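Local coordinates for protein aldehyde reductase YahK (Escherichia coli, PDB 1UUF) that reduces a wide range of aldehydes to their alcohols with NADPH as the strongly preferred electron donor, and carries two zinc ions per subunit, at residues A[114-117]-A[118-121]; A[163-166]-A[167-171]; A[348-352]-A[353-357]. All blocks are in the same frame, centred on the assembly; numbering follows the deposited sequence.

Contact 1 of 3, residues A[114-117]-A[118-121]; sequences KHCE and ECED. With ZN (zinc ion), chain B.
The four-cysteine zinc site of the GroES-like domain is half built here: C116 and C119, three residues apart round the start of helix 117-120, both bind the zinc ion, C116 SG at 2.4 Å. C113 and C127 complete the set. C116 also caps the helix. C116 SG sits between the backbone N and the carbonyl carbon (chi1 72°), which lets it face the metal and accept a nearly straight bond from C119 N, at 3.4 Å. C119 SG takes a weak bond from K114 N, so each thiolate has an amide N-H as well as the metal, which probably tempers its charge. E120 N donates to C116 O at 3.0 Å. E117, E118 and D121 gather towards the second subunit: E117 OE2 lies 4.2 Å from D121 OD2, with a water donating to both. R280 of the second subunit forms salt bridges with E118 OE2 and D121 OD2, and probably offsets this crowding of negative charge. A glutamine in place of E118 would probably cost R280 of the second subunit one of these salt bridges, leaving D121 to carry the pairing. Closely spaced cysteines wrapped round a metal are typical of the structural zinc lobe of zinc-containing alcohol dehydrogenases.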
loop_
_atom_site.group_PDB
_atom_site.type_symbol
_atom_site.label_atom_id
_atom_site.label_comp_id
_atom_site.label_asym_id
_atom_site.label_seq_id
_atom_site.Cartn_x
_atom_site.Cartn_y
_atom_site.Cartn_z
ATOM N N LYS A 114 17.642 -18.775 -8.939
ATOM C CA LYS A 114 17.683 -19.790 -7.885
ATOM C C LYS A 114 18.552 -19.497 -6.670
ATOM O O LYS A 114 18.646 -20.335 -5.774
ATOM C CB LYS A 114 18.123 -21.140 -8.456
ATOM C CG LYS A 114 17.345 -21.601 -9.667
ATOM C CD LYS A 114 17.885 -22.931 -10.161
ATOM C CE LYS A 114 17.399 -23.224 -11.564
ATOM N NZ LYS A 114 17.895 -22.183 -12.501
ATOM N N HIS A 115 19.187 -18.331 -6.614
ATOM C CA HIS A 115 20.034 -18.045 -5.461
ATOM C C HIS A 115 19.826 -16.693 -4.790
ATOM O O HIS A 115 20.540 -16.358 -3.845
ATOM C CB HIS A 115 21.507 -18.217 -5.847
ATOM C CG HIS A 115 21.953 -17.322 -6.959
ATOM N ND1 HIS A 115 22.323 -16.011 -6.757
ATOM C CD2 HIS A 115 22.069 -17.545 -8.290
ATOM C CE1 HIS A 115 22.650 -15.465 -7.915
ATOM N NE2 HIS A 115 22.504 -16.375 -8.861
ATOM N N CYS A 116 18.855 -15.917 -5.262
ATOM C CA CYS A 116 18.584 -14.616 -4.655
ATOM C C CYS A 116 17.561 -14.803 -3.537
ATOM O O CYS A 116 16.991 -15.884 -3.382
ATOM C CB CYS A 116 18.036 -13.632 -5.692
ATOM S SG CYS A 116 16.343 -13.978 -6.214
ATOM N N GLU A 117 17.326 -13.751 -2.761
ATOM C CA GLU A 117 16.379 -13.830 -1.659
ATOM C C GLU A 117 14.991 -14.285 -2.114
ATOM O O GLU A 117 14.351 -15.101 -1.452
ATOM C CB GLU A 117 16.274 -12.476 -0.955
ATOM C CG GLU A 117 15.456 -12.518 0.325
ATOM C CD GLU A 117 15.434 -11.181 1.044
ATOM O OE1 GLU A 117 16.523 -10.633 1.317
ATOM O OE2 GLU A 117 14.329 -10.678 1.337
ATOM N N GLU A 118 14.530 -13.761 -3.245
ATOM C CA GLU A 118 13.213 -14.124 -3.764
ATOM C C GLU A 118 13.110 -15.606 -4.117
ATOM O O GLU A 118 12.188 -16.289 -3.688
ATOM C CB GLU A 118 12.878 -13.265 -4.988
ATOM C CG GLU A 118 12.418 -11.850 -4.644
ATOM C CD GLU A 118 13.441 -11.069 -3.835
ATOM O OE1 GLU A 118 14.540 -10.790 -4.363
ATOM O OE2 GLU A 118 13.142 -10.736 -2.669
ATOM N N CYS A 119 14.060 -16.105 -4.898
ATOM C CA CYS A 119 14.046 -17.509 -5.287
ATOM C C CYS A 119 14.136 -18.432 -4.076
ATOM O O CYS A 119 13.445 -19.448 -4.008
ATOM C CB CYS A 119 15.195 -17.801 -6.254
ATOM S SG CYS A 119 14.935 -17.128 -7.912
ATOM N N GLU A 120 14.983 -18.075 -3.116
ATOM C CA GLU A 120 15.144 -18.893 -1.922
ATOM C C GLU A 120 13.892 -18.879 -1.047
ATOM O O GLU A 120 13.681 -19.786 -0.242
ATOM C CB GLU A 120 16.362 -18.421 -1.127
ATOM C CG GLU A 120 17.651 -18.488 -1.933
ATOM C CD GLU A 120 18.882 -18.192 -1.107
ATOM O OE1 GLU A 120 18.897 -17.154 -0.410
ATOM O OE2 GLU A 120 19.838 -18.997 -1.162
ATOM N N ASP A 121 13.062 -17.855 -1.209
ATOM C CA ASP A 121 11.826 -17.756 -0.439
ATOM C C ASP A 121 10.644 -18.354 -1.197
ATOM O O ASP A 121 9.502 -18.248 -0.750
ATOM C CB ASP A 121 11.501 -16.294 -0.103
ATOM C CG ASP A 121 12.432 -15.707 0.937
ATOM O OD1 ASP A 121 13.024 -16.485 1.715
ATOM O OD2 ASP A 121 12.555 -14.464 0.993
HETATM ZN ZN ZN B . 16.432 -15.220 -8.249
HETATM O O HOH W 1 20.338 -14.747 -1.192
HETATM O O HOH W 2 14.100 -8.663 -1.326
HETATM O O HOH W 3 13.388 -13.061 3.156
#

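Contact 2 of 3, residues A[163-166]-A[167-171]; sequences IRHP and QEQLA
P166 and Q169 make the closest bond of this turn: Q169 N donates to P166 O at 2.9 Å, reaching it from above the carbonyl plane with an N-H...O angle of 160°. The two side chains then run side by side, pointing the same way. Q169 CG is anti to its own carbonyl carbon (chi1 -82°), and the extended chain beyond brings the amide alongside the proline, where NE2 lies 3.5 Å from P166 CD. The same amide ends at the edge of the H165 ring, the two planes 52° apart. E168 CG lies 4.1 Å from P166 CB, a looser apolar contact. One step further along, L170 N bonds to Q167 O at 3.1 Å, continuing the tight winding. Deeper in, I163 CG2 meets L170 CD2 at 4.1 Å, the two branches crossing at a slant. Around these groups lies the next shell: L103 of strand 103-106 packs on both I163 and L170, V85 of strand 84-91 lies against L170, and C327 and A328 of helix 317-330 back H165. The whole is a strand-to-helix connection in which a 3-10 turn, 167-169, leads into helix 170-173, with Q169 at the N-cap position.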
loop_
_atom_site.group_PDB
_atom_site.type_symbol
_atom_site.label_atom_id
_atom_site.label_comp_id
_atom_site.label_asym_id
_atom_site.label_seq_id
_atom_site.Cartn_x
_atom_site.Cartn_y
_atom_site.Cartn_z
ATOM N N ILE A 163 -0.505 -31.718 -11.701
ATOM C CA ILE A 163 -1.959 -31.569 -11.735
ATOM C C ILE A 163 -2.589 -32.790 -11.070
ATOM O O ILE A 163 -2.271 -33.927 -11.422
ATOM C CB ILE A 163 -2.491 -31.474 -13.180
ATOM C CG1 ILE A 163 -1.867 -30.268 -13.886
ATOM C CG2 ILE A 163 -4.015 -31.401 -13.179
ATOM C CD1 ILE A 163 -2.001 -28.966 -13.132
ATOM N N ARG A 164 -3.475 -32.543 -10.109
ATOM C CA ARG A 164 -4.147 -33.610 -9.375
ATOM C C ARG A 164 -5.628 -33.745 -9.741
ATOM O O ARG A 164 -6.312 -34.657 -9.266
ATOM C CB ARG A 164 -4.008 -33.374 -7.868
ATOM C CG ARG A 164 -2.573 -33.453 -7.345
ATOM C CD ARG A 164 -1.985 -34.852 -7.501
ATOM N NE ARG A 164 -0.640 -34.943 -6.935
ATOM C CZ ARG A 164 0.081 -36.060 -6.879
ATOM N NH1 ARG A 164 -0.411 -37.198 -7.353
ATOM N NH2 ARG A 164 1.295 -36.041 -6.347
ATOM N N HIS A 165 -6.120 -32.833 -10.574
ATOM C CA HIS A 165 -7.508 -32.880 -11.027
ATOM C C HIS A 165 -7.668 -34.095 -11.935
ATOM O O HIS A 165 -6.688 -34.588 -12.496
ATOM C CB HIS A 165 -7.852 -31.651 -11.870
ATOM C CG HIS A 165 -7.962 -30.375 -11.098
ATOM N ND1 HIS A 165 -9.158 -29.710 -10.935
ATOM C CD2 HIS A 165 -7.020 -29.608 -10.503
ATOM C CE1 HIS A 165 -8.945 -28.582 -10.279
ATOM N NE2 HIS A 165 -7.656 -28.496 -10.005
ATOM N N PRO A 166 -8.905 -34.590 -12.096
ATOM C CA PRO A 166 -9.124 -35.748 -12.972
ATOM C C PRO A 166 -8.758 -35.306 -14.389
ATOM O O PRO A 166 -8.962 -34.144 -14.742
ATOM C CB PRO A 166 -10.619 -36.012 -12.825
ATOM C CG PRO A 166 -10.907 -35.555 -11.432
ATOM C CD PRO A 166 -10.132 -34.258 -11.349
ATOM N N GLN A 167 -8.230 -36.213 -15.205
ATOM C CA GLN A 167 -7.832 -35.842 -16.560
ATOM C C GLN A 167 -8.928 -35.192 -17.403
ATOM O O GLN A 167 -8.636 -34.371 -18.274
ATOM C CB GLN A 167 -7.264 -37.053 -17.307
ATOM C CG GLN A 167 -8.255 -38.170 -17.565
ATOM C CD GLN A 167 -7.646 -39.311 -18.361
ATOM O OE1 GLN A 167 -8.297 -40.326 -18.610
ATOM N NE2 GLN A 167 -6.389 -39.149 -18.765
ATOM N N GLU A 168 -10.185 -35.543 -17.147
ATOM C CA GLU A 168 -11.287 -34.974 -17.915
ATOM C C GLU A 168 -11.414 -33.467 -17.715
ATOM O O GLU A 168 -12.058 -32.781 -18.508
ATOM C CB GLU A 168 -12.608 -35.650 -17.541
ATOM C CG GLU A 168 -13.052 -35.420 -16.106
ATOM C CD GLU A 168 -14.396 -36.058 -15.802
ATOM O OE1 GLU A 168 -14.514 -37.296 -15.935
ATOM O OE2 GLU A 168 -15.338 -35.321 -15.433
ATOM N N GLN A 169 -10.795 -32.953 -16.659
ATOM C CA GLN A 169 -10.859 -31.523 -16.370
ATOM C C GLN A 169 -9.605 -30.745 -16.746
ATOM O O GLN A 169 -9.495 -29.564 -16.427
ATOM C CB GLN A 169 -11.146 -31.303 -14.886
ATOM C CG GLN A 169 -12.612 -31.402 -14.518
ATOM C CD GLN A 169 -12.853 -31.115 -13.051
ATOM O OE1 GLN A 169 -13.955 -30.738 -12.655
ATOM N NE2 GLN A 169 -11.824 -31.303 -12.235
ATOM N N LEU A 170 -8.667 -31.396 -17.426
ATOM C CA LEU A 170 -7.416 -30.745 -17.809
ATOM C C LEU A 170 -7.545 -29.374 -18.460
ATOM O O LEU A 170 -6.859 -28.433 -18.065
ATOM C CB LEU A 170 -6.604 -31.646 -18.741
ATOM C CG LEU A 170 -5.462 -32.432 -18.101
ATOM C CD1 LEU A 170 -4.625 -33.056 -19.209
ATOM C CD2 LEU A 170 -4.596 -31.514 -17.245
ATOM N N ALA A 171 -8.411 -29.262 -19.464
ATOM C CA ALA A 171 -8.589 -27.995 -20.166
ATOM C C ALA A 171 -9.032 -26.871 -19.238
ATOM O O ALA A 171 -8.552 -25.737 -19.350
ATOM C CB ALA A 171 -9.599 -28.156 -21.288
#

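Contact 3 of 3, residues A[348-352]-A[353-357]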
loop_
_atom_site.group_PDB
_atom_site.type_symbol
_atom_site.label_atom_id
_atom_site.label_comp_id
_atom_site.label_asym_id
_atom_site.label_seq_id
_atom_site.Cartn_x
_atom_site.Cartn_y
_atom_site.Cartn_z
ATOM N N TYR A 348 -8.853 -13.084 -29.355
ATOM C CA TYR A 348 -8.354 -11.827 -28.812
ATOM C C TYR A 348 -9.407 -10.736 -28.948
ATOM O O TYR A 348 -9.679 -10.002 -27.997
ATOM C CB TYR A 348 -7.075 -11.377 -29.529
ATOM C CG TYR A 348 -5.835 -12.191 -29.219
ATOM C CD1 TYR A 348 -5.709 -12.892 -28.020
ATOM C CD2 TYR A 348 -4.760 -12.213 -30.109
ATOM C CE1 TYR A 348 -4.539 -13.598 -27.716
ATOM C CE2 TYR A 348 -3.590 -12.911 -29.816
ATOM C CZ TYR A 348 -3.486 -13.602 -28.619
ATOM O OH TYR A 348 -2.328 -14.287 -28.331
ATOM N N GLU A 349 -9.999 -10.637 -30.134
ATOM C CA GLU A 349 -11.019 -9.629 -30.401
ATOM C C GLU A 349 -12.144 -9.704 -29.375
ATOM O O GLU A 349 -12.560 -8.687 -28.821
ATOM C CB GLU A 349 -11.587 -9.815 -31.809
ATOM C CG GLU A 349 -10.530 -9.892 -32.905
ATOM C CD GLU A 349 -9.692 -8.629 -33.016
ATOM O OE1 GLU A 349 -8.726 -8.629 -33.808
ATOM O OE2 GLU A 349 -9.998 -7.637 -32.319
ATOM N N ARG A 350 -12.629 -10.915 -29.118
ATOM C CA ARG A 350 -13.705 -11.109 -28.155
ATOM C C ARG A 350 -13.258 -10.778 -26.733
ATOM O O ARG A 350 -14.023 -10.222 -25.948
ATOM C CB ARG A 350 -14.218 -12.550 -28.230
ATOM C CG ARG A 350 -14.950 -12.871 -29.529
ATOM C CD ARG A 350 -15.426 -14.314 -29.570
ATOM N NE ARG A 350 -16.241 -14.653 -28.405
ATOM C CZ ARG A 350 -16.628 -15.886 -28.099
ATOM N NH1 ARG A 350 -16.280 -16.905 -28.875
ATOM N NH2 ARG A 350 -17.345 -16.104 -27.004
ATOM N N MET A 351 -12.015 -11.118 -26.405
ATOM C CA MET A 351 -11.481 -10.843 -25.076
ATOM C C MET A 351 -11.504 -9.350 -24.775
ATOM O O MET A 351 -11.798 -8.937 -23.652
ATOM C CB MET A 351 -10.046 -11.359 -24.968
ATOM C CG MET A 351 -9.938 -12.869 -24.947
ATOM S SD MET A 351 -8.232 -13.418 -25.027
ATOM C CE MET A 351 -7.597 -12.756 -23.481
ATOM N N LEU A 352 -11.189 -8.548 -25.784
ATOM C CA LEU A 352 -11.166 -7.099 -25.635
ATOM C C LEU A 352 -12.555 -6.532 -25.360
ATOM O O LEU A 352 -12.693 -5.428 -24.831
ATOM C CB LEU A 352 -10.579 -6.457 -26.893
ATOM C CG LEU A 352 -9.092 -6.736 -27.136
ATOM C CD1 LEU A 352 -8.660 -6.151 -28.469
ATOM C CD2 LEU A 352 -8.275 -6.144 -25.998
ATOM N N ARG A 353 -13.583 -7.293 -25.719
ATOM C CA ARG A 353 -14.957 -6.861 -25.505
ATOM C C ARG A 353 -15.543 -7.572 -24.294
ATOM O O ARG A 353 -16.699 -7.350 -23.935
ATOM C CB ARG A 353 -15.812 -7.173 -26.734
ATOM C CG ARG A 353 -15.280 -6.604 -28.036
ATOM C CD ARG A 353 -16.195 -6.972 -29.192
ATOM N NE ARG A 353 -16.460 -8.408 -29.227
ATOM C CZ ARG A 353 -17.234 -9.007 -30.126
ATOM N NH1 ARG A 353 -17.417 -10.320 -30.076
ATOM N NH2 ARG A 353 -17.824 -8.297 -31.079
ATOM N N GLY A 354 -14.739 -8.426 -23.667
ATOM C CA GLY A 354 -15.209 -9.169 -22.512
ATOM C C GLY A 354 -16.286 -10.148 -22.935
ATOM O O GLY A 354 -17.163 -10.507 -22.148
ATOM N N ASP A 355 -16.212 -10.584 -24.189
ATOM C CA ASP A 355 -17.189 -11.514 -24.737
ATOM C C ASP A 355 -16.770 -12.978 -24.607
ATOM O O ASP A 355 -16.683 -13.705 -25.598
ATOM C CB ASP A 355 -17.458 -11.174 -26.205
ATOM C CG ASP A 355 -18.491 -12.084 -26.835
ATOM O OD1 ASP A 355 -19.559 -12.285 -26.217
ATOM O OD2 ASP A 355 -18.239 -12.594 -27.947
ATOM N N VAL A 356 -16.502 -13.398 -23.376
ATOM C CA VAL A 356 -16.120 -14.778 -23.097
ATOM C C VAL A 356 -16.439 -15.079 -21.634
ATOM O O VAL A 356 -16.321 -14.204 -20.771
ATOM C CB VAL A 356 -14.612 -15.028 -23.380
ATOM C CG1 VAL A 356 -13.746 -14.202 -22.437
ATOM C CG2 VAL A 356 -14.299 -16.511 -23.241
ATOM N N LYS A 357 -16.859 -16.310 -21.359
ATOM C CA LYS A 357 -17.211 -16.708 -20.002
ATOM C C LYS A 357 -16.472 -17.963 -19.542
ATOM O O LYS A 357 -17.005 -19.070 -19.634
ATOM C CB LYS A 357 -18.724 -16.937 -19.902
ATOM C CG LYS A 357 -19.557 -15.678 -20.108
ATOM C CD LYS A 357 -21.051 -15.937 -19.932
ATOM C CE LYS A 357 -21.608 -16.838 -21.024
ATOM N NZ LYS A 357 -21.077 -18.231 -20.958
#
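R350 O and M351 O, in the last turn of helix 344-352, take the backbone bonds that close it. D355 N donates to R350 O at 2.8 Å, and G354 N to M351 O at 3.0 Å, the latter from well above the carbonyl plane. With G354 at positive phi, these two bonds make a Schellman motif. R353 N is a further donor to R350 O, reaching it from the face of its plane opposite to D355 N.

The charged contacts centre on D355. R350 grips D355 side-on, with NE and NH2 both donating to the main-chain O, NE at 3.0 Å and almost in line with the C=O bond, NH2 at 2.9 Å. That oxygen stands 20° out of the guanidinium plane. A bend at chi3 (54°) brings the group round to the departing chain. NE has a second acceptor in D355 OD2, 2.9 Å away, in a weak bond that forms part of a salt bridge; the guanidinium and carboxylate planes are 47° apart. R353 NH1 reaches the same D355 OD2 at 3.2 Å, a weak bond that is part of a second salt bridge, so R350, R353 and D355 form a network. R350 NH1 makes a salt bridge with E337.

Van der Waals contacts accompany these bonds. R353 NH1 passes 3.6 Å from R350 CG, and the aliphatic start of R353 lies over the last turn, its CG 3.5 Å from E349 O. M351 faces inward onto V59, H61 and F360.

One carboxylate oxygen thus draws on two arginines, whose like charges it probably offsets, while R350 ties the main chain of D355 to the helix it has just left; the R350 guanidinium, with acceptors at NE, NH2 and NH1, is probably held against rotation.

In the fold
The three contacts are separate local turns, in chain order and nowhere touching. Contacts 1 and 3 lie on opposite sides of the chain's centre, their centres about 37 Å apart. Contact 2 comes nearer to both: its centre is about 30 Å from that of contact 1 and about 25 Å from that of contact 3, with nearest atoms of the latter pair about 11 Å apart. Each zinc relates to them differently. Contact 1 supplies two of the four cysteines of one ion, whereas contact 3 approaches the catalytic site, the M351 side chain lying about 6 Å from that of C60 and about 9 Å from a bound zinc. Contact 2 lies away from both.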